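Local coordinates for protein Ika8 (Synthetic construct, PDB 6G6O) that is a computationally designed, symmetrical eight-bladed beta-propeller of WD40 type, probably made to realise the fold rather than to perform a reaction, at residues H54-T59 with A72-V77; S104-V109 with D121-Q126; K25-S30 with I37-I42; L261-N266 with W280-G285. All coordinates share one frame; numbering follows the deposited sequence.

Contact 1: H54-T59 with A72-V77; sequences HQSEVT and AKDGTV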
loop_
_atom_site.group_PDB
_atom_site.type_symbol
_atom_site.label_atom_id
_atom_site.label_comp_id
_atom_site.label_asym_id
_atom_site.label_seq_id
_atom_site.Cartn_x
_atom_site.Cartn_y
_atom_site.Cartn_z
ATOM N N HIS A 54 -2.961 3.801 -18.701
ATOM C CA HIS A 54 -1.594 3.818 -19.190
ATOM C C HIS A 54 -1.388 2.681 -20.180
ATOM O O HIS A 54 -2.100 1.674 -20.164
ATOM C CB HIS A 54 -0.595 3.687 -18.034
ATOM C CG HIS A 54 -0.916 4.547 -16.849
ATOM N ND1 HIS A 54 -0.157 5.641 -16.498
ATOM C CD2 HIS A 54 -1.906 4.465 -15.929
ATOM C CE1 HIS A 54 -0.666 6.200 -15.415
ATOM N NE2 HIS A 54 -1.730 5.507 -15.051
ATOM N N GLN A 55 -0.397 2.854 -21.048
ATOM C CA GLN A 55 0.000 1.807 -21.978
ATOM C C GLN A 55 0.860 0.738 -21.320
ATOM O O GLN A 55 1.461 -0.078 -22.026
ATOM C CB GLN A 55 0.743 2.417 -23.169
ATOM C CG GLN A 55 -0.074 3.435 -23.944
ATOM C CD GLN A 55 -1.323 2.833 -24.552
ATOM O OE1 GLN A 55 -2.418 3.381 -24.428
ATOM N NE2 GLN A 55 -1.165 1.693 -25.215
ATOM N N SER A 56 0.927 0.727 -19.989
ATOM C CA SER A 56 1.749 -0.219 -19.255
ATOM C C SER A 56 1.041 -0.578 -17.958
ATOM O O SER A 56 0.110 0.107 -17.531
ATOM C CB SER A 56 3.144 0.355 -18.969
ATOM O OG SER A 56 4.066 -0.672 -18.658
ATOM N N GLU A 57 1.508 -1.656 -17.330
ATOM C CA GLU A 57 0.888 -2.176 -16.115
ATOM C C GLU A 57 0.747 -1.098 -15.051
ATOM O O GLU A 57 1.733 -0.474 -14.651
ATOM C CB GLU A 57 1.716 -3.341 -15.569
ATOM C CG GLU A 57 1.479 -3.613 -14.091
ATOM C CD GLU A 57 2.365 -4.710 -13.541
ATOM O OE1 GLU A 57 3.081 -5.354 -14.333
ATOM O OE2 GLU A 57 2.348 -4.923 -12.312
ATOM N N VAL A 58 -0.488 -0.883 -14.599
ATOM C CA VAL A 58 -0.738 0.012 -13.475
ATOM C C VAL A 58 -0.107 -0.591 -12.230
ATOM O O VAL A 58 -0.408 -1.729 -11.855
ATOM C CB VAL A 58 -2.241 0.242 -13.282
ATOM C CG1 VAL A 58 -2.487 1.264 -12.183
ATOM C CG2 VAL A 58 -2.876 0.684 -14.583
ATOM N N THR A 59 0.780 0.165 -11.582
ATOM C CA THR A 59 1.521 -0.353 -10.443
ATOM C C THR A 59 1.097 0.235 -9.107
ATOM O O THR A 59 1.344 -0.394 -8.073
ATOM C CB THR A 59 3.028 -0.116 -10.630
ATOM O OG1 THR A 59 3.269 1.272 -10.889
ATOM C CG2 THR A 59 3.554 -0.938 -11.795
ATOM N N ALA A 72 2.475 3.760 -13.503
ATOM C CA ALA A 72 2.530 2.576 -14.345
ATOM C C ALA A 72 3.951 2.029 -14.383
ATOM O O ALA A 72 4.874 2.579 -13.774
ATOM C CB ALA A 72 2.032 2.881 -15.763
ATOM N N LYS A 73 4.120 0.925 -15.114
ATOM C CA LYS A 73 5.422 0.291 -15.256
ATOM C C LYS A 73 6.328 1.020 -16.240
ATOM O O LYS A 73 7.543 0.800 -16.219
ATOM C CB LYS A 73 5.248 -1.166 -15.695
ATOM C CG LYS A 73 6.343 -2.108 -15.223
ATOM C CD LYS A 73 6.137 -2.530 -13.777
ATOM C CE LYS A 73 6.464 -4.003 -13.579
ATOM N NZ LYS A 73 6.246 -4.444 -12.172
ATOM N N ASP A 74 5.774 1.875 -17.096
ATOM C CA ASP A 74 6.577 2.641 -18.039
ATOM C C ASP A 74 7.052 3.971 -17.470
ATOM O O ASP A 74 7.715 4.730 -18.181
ATOM C CB ASP A 74 5.797 2.879 -19.340
ATOM C CG ASP A 74 4.471 3.586 -19.116
ATOM O OD1 ASP A 74 4.157 3.939 -17.960
ATOM O OD2 ASP A 74 3.738 3.791 -20.107
ATOM N N GLY A 75 6.726 4.270 -16.215
ATOM C CA GLY A 75 7.189 5.475 -15.565
ATOM C C GLY A 75 6.223 6.636 -15.578
ATOM O O GLY A 75 6.529 7.675 -14.983
ATOM N N THR A 76 5.074 6.500 -16.230
ATOM C CA THR A 76 4.112 7.590 -16.265
ATOM C C THR A 76 3.398 7.716 -14.927
ATOM O O THR A 76 3.123 6.720 -14.253
ATOM C CB THR A 76 3.092 7.370 -17.381
ATOM O OG1 THR A 76 2.447 6.103 -17.201
ATOM C CG2 THR A 76 3.774 7.400 -18.739
ATOM N N VAL A 77 3.120 8.955 -14.532
ATOM C CA VAL A 77 2.283 9.256 -13.379
ATOM C C VAL A 77 1.207 10.219 -13.851
ATOM O O VAL A 77 1.521 11.307 -14.348
ATOM C CB VAL A 77 3.079 9.863 -12.213
ATOM C CG1 VAL A 77 2.253 9.828 -10.937
ATOM C CG2 VAL A 77 4.391 9.126 -12.019
HETATM O O HOH W 1 1.544 4.877 -20.176
#
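His-54 and Thr-76 meet in a contact built around polar side chains, where the loop leading into strand 58-64 lies against the turn joining strands 67-72 and 77-81 of one propeller blade. The imidazole ND1 of His-54 donates to Thr-76 OG1 at 2.7 Å, the oxygen standing near the ring edge but tilted 18° from its plane. Thr-76 OG1 in turn donates a hydrogen bond to Asp-74 OD1, 2.9 Å away on the syn side, while Thr-76 N reaches the same OD1 from above the same face of the carboxylate, closing an Asx turn. Asp-74 CG sits between its backbone N and carbonyl carbon (chi1 57°), which folds the carboxylate back over the turn and lays CG against Ser-56 CB at 3.5 Å. An alanine here takes away the acceptor of both the amide and the hydroxyl of Thr-76, and the hydroxyl is then likely to turn more freely and hold His-54 less firmly. Ala-72 CB packs against the imidazole, 3.6 Å from His-54 CG. Further along, Lys-73 N makes a weak bond to Glu-57 O, and the side chains of Glu-57 and Lys-73 run side by side to a long salt bridge. His-54 NE2 is hydrogen-bonded to Ser-70 OG, so the chain of polar groups resembles the Asp-His-Ser/Thr-Trp network of WD40 blades, here relayed through a threonine.

Contact 2: S104-V109 with D121-Q126; sequences SKNIVV and DILTGQ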
loop_
_atom_site.group_PDB
_atom_site.type_symbol
_atom_site.label_atom_id
_atom_site.label_comp_id
_atom_site.label_asym_id
_atom_site.label_seq_id
_atom_site.Cartn_x
_atom_site.Cartn_y
_atom_site.Cartn_z
ATOM N N SER A 104 -0.826 13.357 -0.436
ATOM C CA SER A 104 -1.242 14.103 0.741
ATOM C C SER A 104 -1.393 15.565 0.351
ATOM O O SER A 104 -0.543 16.115 -0.355
ATOM C CB SER A 104 -0.237 13.948 1.888
ATOM O OG SER A 104 -0.741 14.505 3.091
ATOM N N LYS A 105 -2.484 16.181 0.813
ATOM C CA LYS A 105 -2.821 17.555 0.459
ATOM C C LYS A 105 -2.837 17.717 -1.056
ATOM O O LYS A 105 -3.612 17.045 -1.745
ATOM C CB LYS A 105 -1.843 18.539 1.109
ATOM C CG LYS A 105 -2.341 19.125 2.425
ATOM C CD LYS A 105 -2.351 18.075 3.527
ATOM C CE LYS A 105 -2.603 18.691 4.897
ATOM N NZ LYS A 105 -1.557 19.679 5.282
ATOM N N ASN A 106 -1.985 18.594 -1.585
ATOM C CA ASN A 106 -1.850 18.788 -3.023
ATOM C C ASN A 106 -0.480 18.350 -3.530
ATOM O O ASN A 106 -0.009 18.833 -4.561
ATOM C CB ASN A 106 -2.112 20.245 -3.401
ATOM C CG ASN A 106 -3.567 20.633 -3.245
ATOM O OD1 ASN A 106 -4.453 19.778 -3.258
ATOM N ND2 ASN A 106 -3.825 21.927 -3.104
ATOM N N ILE A 107 0.165 17.430 -2.819
ATOM C CA ILE A 107 1.504 16.966 -3.156
ATOM C C ILE A 107 1.446 15.475 -3.458
ATOM O O ILE A 107 0.801 14.710 -2.733
ATOM C CB ILE A 107 2.509 17.254 -2.020
ATOM C CG1 ILE A 107 2.587 18.753 -1.734
ATOM C CG2 ILE A 107 3.882 16.716 -2.373
ATOM C CD1 ILE A 107 3.078 19.568 -2.902
ATOM N N VAL A 108 2.117 15.069 -4.531
ATOM C CA VAL A 108 2.273 13.667 -4.894
ATOM C C VAL A 108 3.755 13.331 -4.861
ATOM O O VAL A 108 4.567 14.024 -5.484
ATOM C CB VAL A 108 1.677 13.363 -6.280
ATOM C CG1 VAL A 108 2.282 12.090 -6.852
ATOM C CG2 VAL A 108 0.175 13.237 -6.183
ATOM N N VAL A 109 4.105 12.276 -4.131
ATOM C CA VAL A 109 5.468 11.761 -4.078
ATOM C C VAL A 109 5.465 10.392 -4.742
ATOM O O VAL A 109 4.745 9.485 -4.307
ATOM C CB VAL A 109 5.988 11.680 -2.636
ATOM C CG1 VAL A 109 7.427 11.209 -2.622
ATOM C CG2 VAL A 109 5.862 13.029 -1.951
ATOM N N ASP A 121 3.456 18.910 -7.655
ATOM C CA ASP A 121 2.368 19.779 -7.218
ATOM C C ASP A 121 1.194 19.520 -8.152
ATOM O O ASP A 121 1.247 19.873 -9.335
ATOM C CB ASP A 121 2.797 21.246 -7.245
ATOM C CG ASP A 121 1.714 22.189 -6.740
ATOM O OD1 ASP A 121 0.653 21.712 -6.285
ATOM O OD2 ASP A 121 1.929 23.419 -6.797
ATOM N N ILE A 122 0.134 18.899 -7.627
ATOM C CA ILE A 122 -1.013 18.553 -8.460
ATOM C C ILE A 122 -1.780 19.773 -8.942
ATOM O O ILE A 122 -2.690 19.633 -9.767
ATOM C CB ILE A 122 -1.974 17.602 -7.717
ATOM C CG1 ILE A 122 -2.820 18.372 -6.702
ATOM C CG2 ILE A 122 -1.201 16.491 -7.038
ATOM C CD1 ILE A 122 -3.956 17.558 -6.116
ATOM N N LEU A 123 -1.438 20.966 -8.451
ATOM C CA LEU A 123 -2.071 22.185 -8.934
ATOM C C LEU A 123 -1.451 22.652 -10.246
ATOM O O LEU A 123 -2.164 23.118 -11.142
ATOM C CB LEU A 123 -1.967 23.284 -7.877
ATOM C CG LEU A 123 -3.235 23.593 -7.082
ATOM C CD1 LEU A 123 -3.770 22.337 -6.421
ATOM C CD2 LEU A 123 -2.961 24.669 -6.047
ATOM N N THR A 124 -0.130 22.534 -10.377
ATOM C CA THR A 124 0.573 22.968 -11.573
ATOM C C THR A 124 1.285 21.844 -12.308
ATOM O O THR A 124 1.727 22.059 -13.443
ATOM C CB THR A 124 1.606 24.052 -11.228
ATOM O OG1 THR A 124 2.674 23.471 -10.470
ATOM C CG2 THR A 124 0.964 25.164 -10.415
ATOM N N GLY A 125 1.413 20.664 -11.708
ATOM C CA GLY A 125 2.192 19.604 -12.309
ATOM C C GLY A 125 3.685 19.828 -12.298
ATOM O O GLY A 125 4.429 18.948 -12.750
ATOM N N GLN A 126 4.150 20.969 -11.799
ATOM C CA GLN A 126 5.573 21.257 -11.770
ATOM C C GLN A 126 6.294 20.314 -10.817
ATOM O O GLN A 126 5.757 19.898 -9.788
ATOM C CB GLN A 126 5.821 22.706 -11.349
ATOM C CG GLN A 126 5.430 23.737 -12.393
ATOM C CD GLN A 126 5.891 25.135 -12.027
ATOM O OE1 GLN A 126 6.981 25.320 -11.483
ATOM N NE2 GLN A 126 5.061 26.129 -12.323
#
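Ile-122 packs closely against Val-108 and the backbone of Asn-106, whereas its neighbour Leu-123 only leans on the Asn-106 side chain at the surface; the contact thus has a tight inner part and a loose outer one. On the inner side, Ile-122 CG2 meets Val-108 CG2 at 3.6 Å, the two side chains crossing at about a right angle, and Ile-122 CG1 lies 3.8 Å from Asn-106 CA. The isoleucine adopts the less usual rotamer with CG1 between its backbone N and carbonyl carbon (chi1 77°), which turns that branch over Asn-106 and leaves CG2 for the valine. Phe-103 and Ile-67 also touch Ile-122, so this part continues into the packing between blades. Ile-122 N donates to Asn-106 O at 3.1 Å and 162°, fixing the place where the isoleucine leaves the sheet.

Outward, Leu-123 CD1 approaches Asn-106 CG to 3.6 Å on the solvent side, where both residues also meet a crystal neighbour. An alanine in place of Asn-106 would keep the backbone bond but is likely to leave the leucine methyl without the side chain it packs against. Leu-123 N is held by Asp-121 OD1 at 3.1 Å, approaching from above the carboxylate plane in an Asx turn, and Gln-126 N bonds to Thr-124 OG1 in an ST turn.

The type II' turn from Ser-104 to Ile-107 closes the tight hairpin of strands 98-104 and 107-112. The whole lies at one end of a four-stranded antiparallel beta-propeller blade, where the chain turns from strand 117-121 towards strand 127-131.

Contact 3: K25-S30 with I37-I42; sequences KNIVVS and IKVWDI
Val-28 with Trp-40 and Ser-30 with Lys-38 form hydrogen-bonded antiparallel pairs between strands 27-30 and 37-41, whose axes approach to 4.6 Å with directions 163° apart. These are the two central strands of a WD40 propeller blade, joined as a beta hairpin. Trp-40 N meets Val-28 O at 2.7 Å in the carbonyl plane, and the CA-H of Val-39 adds a weaker approach to that same oxygen. Beyond the strand pairs, Ile-42 N bonds to Asn-26 O and carries the pairing past the end of the strand.

The face bearing Ile-27, Val-29 and Val-39 is mainly apolar, with Asp-41 at its end. Ile-27 CG2 touches Val-39 CG1 at 3.6 Å, and towards the turn Val-29 CG1 rests on Ile-37 CG2. Strand 58-64 of the following blade packs here, through Leu-61 and Phe-63.

The opposite face carries Trp-40, with one side of its indole covered by Lys-38 CB, 3.4 Å above the plane and offset towards the rim. The lysine then runs on to a salt bridge between its NZ and Asp-50. At the edge of the indole, NE1 donates to Ser-30 OG at 2.9 Å, though the position of that hydroxyl is less certain. The pairing matches the Trp-Ser/Thr step of the structural network of WD40 repeats. Beside it Val-28 spreads its two methyls: CG1, anti to the backbone N (chi1 163°), lies 3.5 Å from Trp-40 CD1, while CG2 reaches Ile-42 CG1 at 3.6 Å.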
loop_
_atom_site.group_PDB
_atom_site.type_symbol
_atom_site.label_atom_id
_atom_site.label_comp_id
_atom_site.label_asym_id
_atom_site.label_seq_id
_atom_site.Cartn_x
_atom_site.Cartn_y
_atom_site.Cartn_z
ATOM N N LYS A 25 -15.016 6.582 -0.356
ATOM C CA LYS A 25 -16.464 6.821 -0.330
ATOM C C LYS A 25 -17.160 5.550 -0.801
ATOM O O LYS A 25 -17.047 4.518 -0.116
ATOM C CB LYS A 25 -16.789 8.085 -1.130
ATOM C CG LYS A 25 -15.826 9.242 -0.919
ATOM C CD LYS A 25 -16.064 10.332 -1.951
ATOM C CE LYS A 25 -16.132 9.754 -3.357
ATOM N NZ LYS A 25 -16.803 10.678 -4.312
ATOM N N ASN A 26 -17.883 5.565 -1.918
ATOM C CA ASN A 26 -18.505 4.372 -2.480
ATOM C C ASN A 26 -17.992 4.111 -3.891
ATOM O O ASN A 26 -18.700 3.549 -4.728
ATOM C CB ASN A 26 -20.028 4.497 -2.473
ATOM C CG ASN A 26 -20.626 4.247 -1.101
ATOM O OD1 ASN A 26 -21.257 5.128 -0.518
ATOM N ND2 ASN A 26 -20.429 3.043 -0.580
ATOM N N ILE A 27 -16.758 4.525 -4.164
ATOM C CA ILE A 27 -16.139 4.381 -5.474
ATOM C C ILE A 27 -14.889 3.530 -5.323
ATOM O O ILE A 27 -14.105 3.720 -4.387
ATOM C CB ILE A 27 -15.799 5.754 -6.092
ATOM C CG1 ILE A 27 -17.082 6.510 -6.445
ATOM C CG2 ILE A 27 -14.916 5.590 -7.319
ATOM C CD1 ILE A 27 -16.851 7.771 -7.250
ATOM N N VAL A 28 -14.712 2.582 -6.239
ATOM C CA VAL A 28 -13.533 1.728 -6.282
ATOM C C VAL A 28 -12.791 2.013 -7.579
ATOM O O VAL A 28 -13.402 2.053 -8.654
ATOM C CB VAL A 28 -13.907 0.237 -6.176
ATOM C CG1 VAL A 28 -12.755 -0.641 -6.642
ATOM C CG2 VAL A 28 -14.287 -0.110 -4.749
ATOM N N VAL A 29 -11.483 2.227 -7.476
ATOM C CA VAL A 29 -10.607 2.384 -8.632
ATOM C C VAL A 29 -9.666 1.190 -8.657
ATOM O O VAL A 29 -8.956 0.928 -7.678
ATOM C CB VAL A 29 -9.825 3.705 -8.583
ATOM C CG1 VAL A 29 -9.042 3.906 -9.870
ATOM C CG2 VAL A 29 -10.767 4.871 -8.341
ATOM N N SER A 30 -9.661 0.462 -9.767
ATOM C CA SER A 30 -8.830 -0.723 -9.916
ATOM C C SER A 30 -7.950 -0.585 -11.149
ATOM O O SER A 30 -8.392 -0.086 -12.187
ATOM C CB SER A 30 -9.689 -1.989 -10.017
ATOM O OG SER A 30 -10.447 -1.998 -11.214
ATOM N N ILE A 37 -7.516 0.865 -16.308
ATOM C CA ILE A 37 -8.028 1.372 -15.041
ATOM C C ILE A 37 -9.542 1.465 -15.157
ATOM O O ILE A 37 -10.061 1.991 -16.149
ATOM C CB ILE A 37 -7.419 2.741 -14.685
ATOM C CG1 ILE A 37 -5.894 2.649 -14.624
ATOM C CG2 ILE A 37 -7.974 3.248 -13.361
ATOM C CD1 ILE A 37 -5.232 3.882 -14.057
ATOM N N LYS A 38 -10.248 0.949 -14.154
ATOM C CA LYS A 38 -11.703 0.942 -14.147
ATOM C C LYS A 38 -12.216 1.572 -12.861
ATOM O O LYS A 38 -11.647 1.362 -11.786
ATOM C CB LYS A 38 -12.251 -0.483 -14.291
ATOM C CG LYS A 38 -12.069 -1.073 -15.680
ATOM C CD LYS A 38 -12.426 -2.551 -15.703
ATOM C CE LYS A 38 -12.296 -3.134 -17.103
ATOM N NZ LYS A 38 -13.318 -2.578 -18.033
ATOM N N VAL A 39 -13.292 2.345 -12.980
ATOM C CA VAL A 39 -13.912 3.038 -11.855
ATOM C C VAL A 39 -15.267 2.393 -11.596
ATOM O O VAL A 39 -16.122 2.353 -12.489
ATOM C CB VAL A 39 -14.058 4.542 -12.131
ATOM C CG1 VAL A 39 -14.683 5.242 -10.937
ATOM C CG2 VAL A 39 -12.704 5.150 -12.473
ATOM N N TRP A 40 -15.465 1.899 -10.378
ATOM C CA TRP A 40 -16.654 1.139 -10.023
ATOM C C TRP A 40 -17.552 1.934 -9.084
ATOM O O TRP A 40 -17.090 2.803 -8.339
ATOM C CB TRP A 40 -16.279 -0.190 -9.360
ATOM C CG TRP A 40 -15.276 -0.989 -10.124
ATOM C CD1 TRP A 40 -13.945 -1.104 -9.856
ATOM C CD2 TRP A 40 -15.524 -1.796 -11.283
ATOM N NE1 TRP A 40 -13.346 -1.929 -10.777
ATOM C CE2 TRP A 40 -14.295 -2.365 -11.664
ATOM C CE3 TRP A 40 -16.666 -2.090 -12.033
ATOM C CZ2 TRP A 40 -14.174 -3.212 -12.763
ATOM C CZ3 TRP A 40 -16.544 -2.928 -13.125
ATOM C CH2 TRP A 40 -15.308 -3.479 -13.480
ATOM N N ASP A 41 -18.845 1.620 -9.131
ATOM C CA ASP A 41 -19.842 2.167 -8.216
ATOM C C ASP A 41 -20.200 1.071 -7.221
ATOM O O ASP A 41 -20.825 0.072 -7.591
ATOM C CB ASP A 41 -21.077 2.648 -8.977
ATOM C CG ASP A 41 -22.043 3.426 -8.104
ATOM O OD1 ASP A 41 -21.824 3.506 -6.877
ATOM O OD2 ASP A 41 -23.034 3.955 -8.650
ATOM N N ILE A 42 -19.803 1.255 -5.961
ATOM C CA ILE A 42 -20.065 0.234 -4.953
ATOM C C ILE A 42 -21.559 0.119 -4.671
ATOM O O ILE A 42 -22.064 -0.977 -4.400
ATOM C CB ILE A 42 -19.256 0.536 -3.676
ATOM C CG1 ILE A 42 -17.810 0.067 -3.855
ATOM C CG2 ILE A 42 -19.904 -0.091 -2.440
ATOM C CD1 ILE A 42 -17.241 -0.677 -2.666
#

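Contact 4: L261-N266 with W280-G285; sequences LAFSKN and WDILTG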
loop_
_atom_site.group_PDB
_atom_site.type_symbol
_atom_site.label_atom_id
_atom_site.label_comp_id
_atom_site.label_asym_id
_atom_site.label_seq_id
_atom_site.Cartn_x
_atom_site.Cartn_y
_atom_site.Cartn_z
ATOM N N LEU A 261 -2.843 -7.747 3.115
ATOM C CA LEU A 261 -3.289 -7.483 4.474
ATOM C C LEU A 261 -4.111 -6.205 4.498
ATOM O O LEU A 261 -3.951 -5.328 3.644
ATOM C CB LEU A 261 -2.111 -7.353 5.451
ATOM C CG LEU A 261 -1.409 -8.628 5.922
ATOM C CD1 LEU A 261 -0.220 -8.278 6.804
ATOM C CD2 LEU A 261 -2.374 -9.540 6.662
ATOM N N ALA A 262 -4.997 -6.113 5.486
ATOM C CA ALA A 262 -5.785 -4.913 5.720
ATOM C C ALA A 262 -6.088 -4.824 7.207
ATOM O O ALA A 262 -6.273 -5.842 7.878
ATOM C CB ALA A 262 -7.080 -4.906 4.902
ATOM N N PHE A 263 -6.133 -3.595 7.717
ATOM C CA PHE A 263 -6.239 -3.361 9.154
ATOM C C PHE A 263 -7.008 -2.070 9.374
ATOM O O PHE A 263 -6.578 -1.006 8.920
ATOM C CB PHE A 263 -4.845 -3.288 9.786
ATOM C CG PHE A 263 -4.842 -3.277 11.289
ATOM C CD1 PHE A 263 -5.977 -3.595 12.015
ATOM C CD2 PHE A 263 -3.684 -2.951 11.978
ATOM C CE1 PHE A 263 -5.958 -3.580 13.398
ATOM C CE2 PHE A 263 -3.657 -2.937 13.358
ATOM C CZ PHE A 263 -4.796 -3.249 14.069
ATOM N N SER A 264 -8.142 -2.168 10.065
ATOM C CA SER A 264 -8.996 -1.011 10.321
ATOM C C SER A 264 -9.734 -1.240 11.629
ATOM O O SER A 264 -10.514 -2.191 11.740
ATOM C CB SER A 264 -9.983 -0.790 9.172
ATOM O OG SER A 264 -10.816 0.329 9.420
ATOM N N LYS A 265 -9.488 -0.370 12.608
ATOM C CA LYS A 265 -10.076 -0.469 13.948
ATOM C C LYS A 265 -9.648 -1.804 14.544
ATOM O O LYS A 265 -8.434 -2.022 14.706
ATOM C CB LYS A 265 -11.584 -0.221 13.856
ATOM C CG LYS A 265 -11.980 1.236 14.046
ATOM C CD LYS A 265 -13.297 1.559 13.355
ATOM C CE LYS A 265 -13.071 2.011 11.921
ATOM N NZ LYS A 265 -14.296 2.617 11.327
ATOM N N ASN A 266 -10.564 -2.712 14.876
ATOM C CA ASN A 266 -10.217 -3.966 15.533
ATOM C C ASN A 266 -10.286 -5.166 14.598
ATOM O O ASN A 266 -10.267 -6.306 15.069
ATOM C CB ASN A 266 -11.129 -4.199 16.741
ATOM C CG ASN A 266 -10.829 -3.256 17.890
ATOM O OD1 ASN A 266 -9.733 -2.702 17.983
ATOM N ND2 ASN A 266 -11.806 -3.069 18.771
ATOM N N TRP A 280 -10.634 -11.442 10.964
ATOM C CA TRP A 280 -10.641 -11.605 12.409
ATOM C C TRP A 280 -11.007 -10.293 13.086
ATOM O O TRP A 280 -10.950 -9.218 12.484
ATOM C CB TRP A 280 -9.279 -12.059 12.950
ATOM C CG TRP A 280 -8.760 -13.342 12.401
ATOM C CD1 TRP A 280 -8.913 -14.586 12.938
ATOM C CD2 TRP A 280 -7.967 -13.507 11.223
ATOM N NE1 TRP A 280 -8.277 -15.518 12.159
ATOM C CE2 TRP A 280 -7.689 -14.882 11.098
ATOM C CE3 TRP A 280 -7.474 -12.627 10.256
ATOM C CZ2 TRP A 280 -6.938 -15.397 10.046
ATOM C CZ3 TRP A 280 -6.730 -13.139 9.214
ATOM C CH2 TRP A 280 -6.467 -14.511 9.117
ATOM N N ASP A 281 -11.377 -10.401 14.356
ATOM C CA ASP A 281 -11.442 -9.260 15.256
ATOM C C ASP A 281 -10.196 -9.310 16.131
ATOM O O ASP A 281 -9.965 -10.303 16.831
ATOM C CB ASP A 281 -12.721 -9.287 16.097
ATOM C CG ASP A 281 -12.790 -8.150 17.106
ATOM O OD1 ASP A 281 -11.970 -8.125 18.043
ATOM O OD2 ASP A 281 -13.668 -7.275 16.960
ATOM N N ILE A 282 -9.392 -8.244 16.085
ATOM C CA ILE A 282 -8.097 -8.247 16.756
ATOM C C ILE A 282 -8.232 -8.338 18.271
ATOM O O ILE A 282 -7.263 -8.693 18.954
ATOM C CB ILE A 282 -7.292 -6.995 16.358
ATOM C CG1 ILE A 282 -5.792 -7.279 16.419
ATOM C CG2 ILE A 282 -7.631 -5.822 17.262
ATOM C CD1 ILE A 282 -4.948 -6.086 16.051
ATOM N N LEU A 283 -9.408 -8.038 18.819
ATOM C CA LEU A 283 -9.599 -8.029 20.262
ATOM C C LEU A 283 -9.938 -9.414 20.802
ATOM O O LEU A 283 -9.312 -9.882 21.758
ATOM C CB LEU A 283 -10.699 -7.032 20.633
ATOM C CG LEU A 283 -10.423 -6.100 21.806
ATOM C CD1 LEU A 283 -8.968 -5.665 21.796
ATOM C CD2 LEU A 283 -11.345 -4.900 21.718
ATOM N N THR A 284 -10.923 -10.079 20.202
ATOM C CA THR A 284 -11.325 -11.411 20.631
ATOM C C THR A 284 -10.573 -12.521 19.913
ATOM O O THR A 284 -10.697 -13.686 20.305
ATOM C CB THR A 284 -12.831 -11.605 20.419
ATOM O OG1 THR A 284 -13.145 -11.462 19.029
ATOM C CG2 THR A 284 -13.617 -10.578 21.219
ATOM N N GLY A 285 -9.799 -12.193 18.880
ATOM C CA GLY A 285 -9.130 -13.197 18.082
ATOM C C GLY A 285 -10.047 -14.118 17.312
ATOM O O GLY A 285 -9.562 -15.070 16.690
#
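Asp-281 OD1, on a residue lying beside Asn-266, is gripped by two backbone amides: Leu-283 N at 2.7 Å and Thr-284 N at 3.1 Å. Both come on the anti side of the carboxylate but from opposite faces of its plane, two hydrogen bonds to one oxygen that form an Asx turn and hold the carboxylate in place. This turn ends strand 276-281 of a WD40 blade and starts the passage to strand 287-292. Across from it is the tight connection between strands 258-264 and 267-272. The backbones meet where Ile-282 N donates to Asn-266 O; the bond is nearly straight, but its modelled length is too short to be trusted.

Apolar groups flank this join. Ile-282 CG2 lies 3.6 Å from Asn-266 CA, while Leu-283 CD2 reaches Asn-266 ND2 at 3.5 Å on the exposed side. Inward, Ile-227 of the preceding blade touches both Phe-263 and Ile-282, so the pair belongs to the seam between blades. Ile-282 holds CG1 roughly anti to the backbone N (chi1 -151°) and extends on from there, which carries CD1 to within 3.5 Å of Phe-263 CZ, the far end of the ring.

From the N terminus the contacts follow one another in series; none nests within or crosses another. Contact 3 closes first, across the short turn between strands 27-32 and 37-41. Contact 1 then spans a hairpin in the next blade, tying its entry loop to the turn after strand 67-72, and the two touch where Val-58 CG2 packs on Ile-37 CG1 at 3.6 Å. Contact 2 closes the hairpin of strands 107-112 and 117-121 in the third blade, at its end away from the hairpin turn. Contact 4, across the chain's centre from contacts 1 and 2, joins the turn after strand 258-264 to the loop after strand 276-281. Strand 7-10, pairing with strand 317-321, completes the ring.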